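Local coordinates for protein hemoglobin subunit beta (Isurus oxyrinchus, PDB 3MKB) that probably carries oxygen in shark blood as the heme-bearing beta chain of the hemoglobin tetramer, at residues 27-32 / 48-53. Sequence-based numbering, arbitrary orientation.
Sequences ALERMF and FSASIH. With HEM (protoporphyrin IX containing Fe), chain F.
Leu-28 has the largest share of the buried surface among the residues of 27-32, and it meets Phe-48, Ala-50 and His-53. Its CB is directed at that segment but touches none of it. CG lies beside the imidazole of His-53, and the two side chains cross at about a right angle. The branches then divide. Leu-28 CD1 sits 3.9 Å from Ala-50 CA and also touches the edge of the Phe-48 ring at CZ. CD2 turns to the His-53 ring and meets it obliquely. The first torsion, chi1 -136°, is well away from a staggered value, yet it places this fork between Ala-50 and the imidazole.

On one flank Glu-29 CG rests 3.7 Å from Ala-50 CB, and the rest of the chain runs on extended past that methyl. Further along the helix, Phe-32 and Phe-48 approach from opposite directions and meet edge to edge, Phe-32 CE2 to Phe-48 CZ at 3.7 Å. No hydrogen bond joins the segments. Ser-49 is the N-cap of helix 50-65: its OG takes a weak bond of 3.4 Å from Ile-52 N.

His-53 stands over the heme, on the side where water 1 binds the iron at 2.2 Å (O to FE). This is consistent with the distal histidine of globins. With the imidazole cut back to an alanine here, the iron-bound water would probably lose its neighbour and a gap would be likely to open between Leu-28 and the heme.

Phe-42 adds its ring to those of Phe-32, Phe-48 and His-53. Helix 20-34 packs against the start of helix 50-65 through Leu-28 and Glu-29, with Phe-32 on Phe-48 just before it. Leu-28 also touches Leu-96 of helix 93-108.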
loop_
_atom_site.group_PDB
_atom_site.type_symbol
_atom_site.label_atom_id
_atom_site.label_comp_id
_atom_site.label_asym_id
_atom_site.label_seq_id
_atom_site.Cartn_x
_atom_site.Cartn_y
_atom_site.Cartn_z
ATOM N N ALA B 27 -3.205 21.270 -7.084
ATOM C CA ALA B 27 -2.907 19.889 -6.580
ATOM C C ALA B 27 -2.574 19.865 -5.071
ATOM O O ALA B 27 -3.035 18.995 -4.334
ATOM C CB ALA B 27 -1.794 19.213 -7.374
ATOM N N LEU B 28 -1.718 20.797 -4.653
ATOM C CA LEU B 28 -1.366 20.981 -3.265
ATOM C C LEU B 28 -2.620 21.230 -2.405
ATOM O O LEU B 28 -2.791 20.609 -1.316
ATOM C CB LEU B 28 -0.380 22.168 -3.174
ATOM C CG LEU B 28 0.886 22.201 -2.339
ATOM C CD1 LEU B 28 0.759 23.218 -1.169
ATOM C CD2 LEU B 28 1.463 20.840 -1.855
ATOM N N GLU B 29 -3.466 22.154 -2.879
ATOM C CA GLU B 29 -4.706 22.542 -2.182
ATOM C C GLU B 29 -5.638 21.344 -2.045
ATOM O O GLU B 29 -6.216 21.080 -0.963
ATOM C CB GLU B 29 -5.409 23.734 -2.894
ATOM C CG GLU B 29 -4.652 25.064 -2.663
ATOM C CD GLU B 29 -5.132 26.238 -3.551
ATOM O OE1 GLU B 29 -5.859 26.018 -4.569
ATOM O OE2 GLU B 29 -4.714 27.371 -3.235
ATOM N N ARG B 30 -5.754 20.592 -3.134
ATOM C CA ARG B 30 -6.515 19.379 -3.132
ATOM C C ARG B 30 -6.005 18.367 -2.148
ATOM O O ARG B 30 -6.796 17.753 -1.388
ATOM C CB ARG B 30 -6.538 18.766 -4.549
ATOM C CG ARG B 30 -7.351 17.444 -4.677
ATOM C CD ARG B 30 -7.380 16.988 -6.200
ATOM N NE ARG B 30 -7.959 18.038 -7.030
ATOM C CZ ARG B 30 -9.268 18.170 -7.265
ATOM N NH1 ARG B 30 -10.133 17.301 -6.745
ATOM N NH2 ARG B 30 -9.715 19.173 -8.021
ATOM N N MET B 31 -4.689 18.160 -2.167
ATOM C CA MET B 31 -4.062 17.160 -1.289
ATOM C C MET B 31 -4.365 17.512 0.172
ATOM O O MET B 31 -4.662 16.643 0.962
ATOM C CB MET B 31 -2.562 17.110 -1.523
ATOM C CG MET B 31 -1.813 16.090 -0.629
ATOM S SD MET B 31 -0.038 16.410 -0.672
ATOM C CE MET B 31 0.040 18.055 0.061
ATOM N N PHE B 32 -4.368 18.797 0.501
ATOM C CA PHE B 32 -4.762 19.224 1.873
ATOM C C PHE B 32 -6.170 18.882 2.317
ATOM O O PHE B 32 -6.407 18.747 3.529
ATOM C CB PHE B 32 -4.588 20.739 2.050
ATOM C CG PHE B 32 -3.180 21.193 1.941
ATOM C CD1 PHE B 32 -2.155 20.349 2.194
ATOM C CD2 PHE B 32 -2.889 22.514 1.636
ATOM C CE1 PHE B 32 -0.812 20.810 2.076
ATOM C CE2 PHE B 32 -1.604 22.956 1.528
ATOM C CZ PHE B 32 -0.573 22.132 1.755
ATOM N N PHE B 48 2.457 31.394 4.872
ATOM C CA PHE B 48 2.341 30.258 3.935
ATOM C C PHE B 48 1.313 30.435 2.804
ATOM O O PHE B 48 0.129 30.683 3.063
ATOM C CB PHE B 48 2.070 28.923 4.663
ATOM C CG PHE B 48 1.630 27.800 3.732
ATOM C CD1 PHE B 48 0.279 27.500 3.576
ATOM C CD2 PHE B 48 2.573 27.069 3.006
ATOM C CE1 PHE B 48 -0.137 26.476 2.724
ATOM C CE2 PHE B 48 2.177 26.045 2.150
ATOM C CZ PHE B 48 0.820 25.742 2.013
ATOM N N SER B 49 1.793 30.241 1.567
ATOM C CA SER B 49 0.998 30.255 0.343
ATOM C C SER B 49 1.196 28.944 -0.448
ATOM O O SER B 49 2.337 28.553 -0.779
ATOM C CB SER B 49 1.387 31.477 -0.508
ATOM O OG SER B 49 0.812 31.438 -1.808
ATOM N N ALA B 50 0.083 28.253 -0.712
ATOM C CA ALA B 50 0.089 27.021 -1.550
ATOM C C ALA B 50 0.770 27.294 -2.903
ATOM O O ALA B 50 1.530 26.465 -3.444
ATOM C CB ALA B 50 -1.329 26.550 -1.792
ATOM N N SER B 51 0.480 28.491 -3.414
ATOM C CA SER B 51 0.954 28.931 -4.698
ATOM C C SER B 51 2.471 29.020 -4.661
ATOM O O SER B 51 3.140 28.508 -5.544
ATOM C CB SER B 51 0.275 30.250 -5.078
ATOM O OG SER B 51 0.927 30.888 -6.163
ATOM N N ILE B 52 3.022 29.610 -3.610
ATOM C CA ILE B 52 4.489 29.657 -3.462
ATOM C C ILE B 52 5.099 28.277 -3.411
ATOM O O ILE B 52 6.187 28.024 -3.939
ATOM C CB ILE B 52 4.897 30.293 -2.133
ATOM C CG1 ILE B 52 4.082 31.543 -1.875
ATOM C CG2 ILE B 52 6.357 30.528 -2.125
ATOM C CD1 ILE B 52 4.509 32.747 -2.653
ATOM N N HIS B 53 4.414 27.367 -2.733
ATOM C CA HIS B 53 5.000 26.060 -2.596
ATOM C C HIS B 53 4.982 25.301 -3.915
ATOM O O HIS B 53 5.932 24.585 -4.244
ATOM C CB HIS B 53 4.365 25.256 -1.484
ATOM C CG HIS B 53 5.080 23.965 -1.258
ATOM N ND1 HIS B 53 6.175 23.864 -0.427
ATOM C CD2 HIS B 53 4.920 22.749 -1.830
ATOM C CE1 HIS B 53 6.636 22.626 -0.472
ATOM N NE2 HIS B 53 5.891 21.930 -1.315
HETATM C CHA HEM F . 10.671 21.895 -0.283
HETATM C CHB HEM F . 10.249 19.470 -4.431
HETATM C CHC HEM F . 6.956 16.722 -2.309
HETATM C CHD HEM F . 7.155 19.330 1.816
HETATM C C1A HEM F . 10.873 21.397 -1.532
HETATM C C2A HEM F . 11.919 21.831 -2.396
HETATM C C3A HEM F . 11.788 21.181 -3.538
HETATM C C4A HEM F . 10.671 20.314 -3.425
HETATM C CMA HEM F . 12.705 21.336 -4.770
HETATM C CAA HEM F . 12.988 22.902 -2.079
HETATM C CBA HEM F . 14.145 22.291 -1.299
HETATM C CGA HEM F . 15.222 23.352 -1.142
HETATM O O1A HEM F . 15.993 23.594 -2.105
HETATM O O2A HEM F . 15.306 23.958 -0.060
HETATM C C1B HEM F . 9.317 18.506 -4.265
HETATM C C2B HEM F . 8.872 17.538 -5.265
HETATM C C3B HEM F . 7.942 16.786 -4.646
HETATM C C4B HEM F . 7.784 17.249 -3.261
HETATM C CMB HEM F . 9.337 17.381 -6.750
HETATM C CAB HEM F . 7.171 15.612 -5.268
HETATM C CBB HEM F . 7.213 14.466 -4.575
HETATM C C1C HEM F . 6.703 17.210 -1.024
HETATM C C2C HEM F . 5.670 16.761 -0.117
HETATM C C3C HEM F . 5.717 17.495 0.985
HETATM C C4C HEM F . 6.797 18.421 0.855
HETATM C CMC HEM F . 4.630 15.664 -0.348
HETATM C CAC HEM F . 4.817 17.357 2.235
HETATM C CBC HEM F . 3.482 17.153 2.134
HETATM C C1D HEM F . 8.072 20.313 1.623
HETATM C C2D HEM F . 8.389 21.399 2.531
HETATM C C3D HEM F . 9.486 22.183 1.836
HETATM C C4D HEM F . 9.722 21.505 0.594
HETATM C CMD HEM F . 7.749 21.711 3.898
HETATM C CAD HEM F . 10.231 23.459 2.301
HETATM C CBD HEM F . 9.420 24.697 1.998
HETATM C CGD HEM F . 10.139 25.837 2.736
HETATM O O1D HEM F . 10.679 26.740 2.042
HETATM O O2D HEM F . 10.209 25.887 4.015
HETATM N NA HEM F . 10.098 20.454 -2.182
HETATM N NB HEM F . 8.657 18.290 -3.085
HETATM N NC HEM F . 7.388 18.239 -0.394
HETATM N ND HEM F . 8.890 20.408 0.516
HETATM FE FE HEM F . 8.796 19.242 -1.212
HETATM O O HOH W 1 6.963 20.222 -1.941
#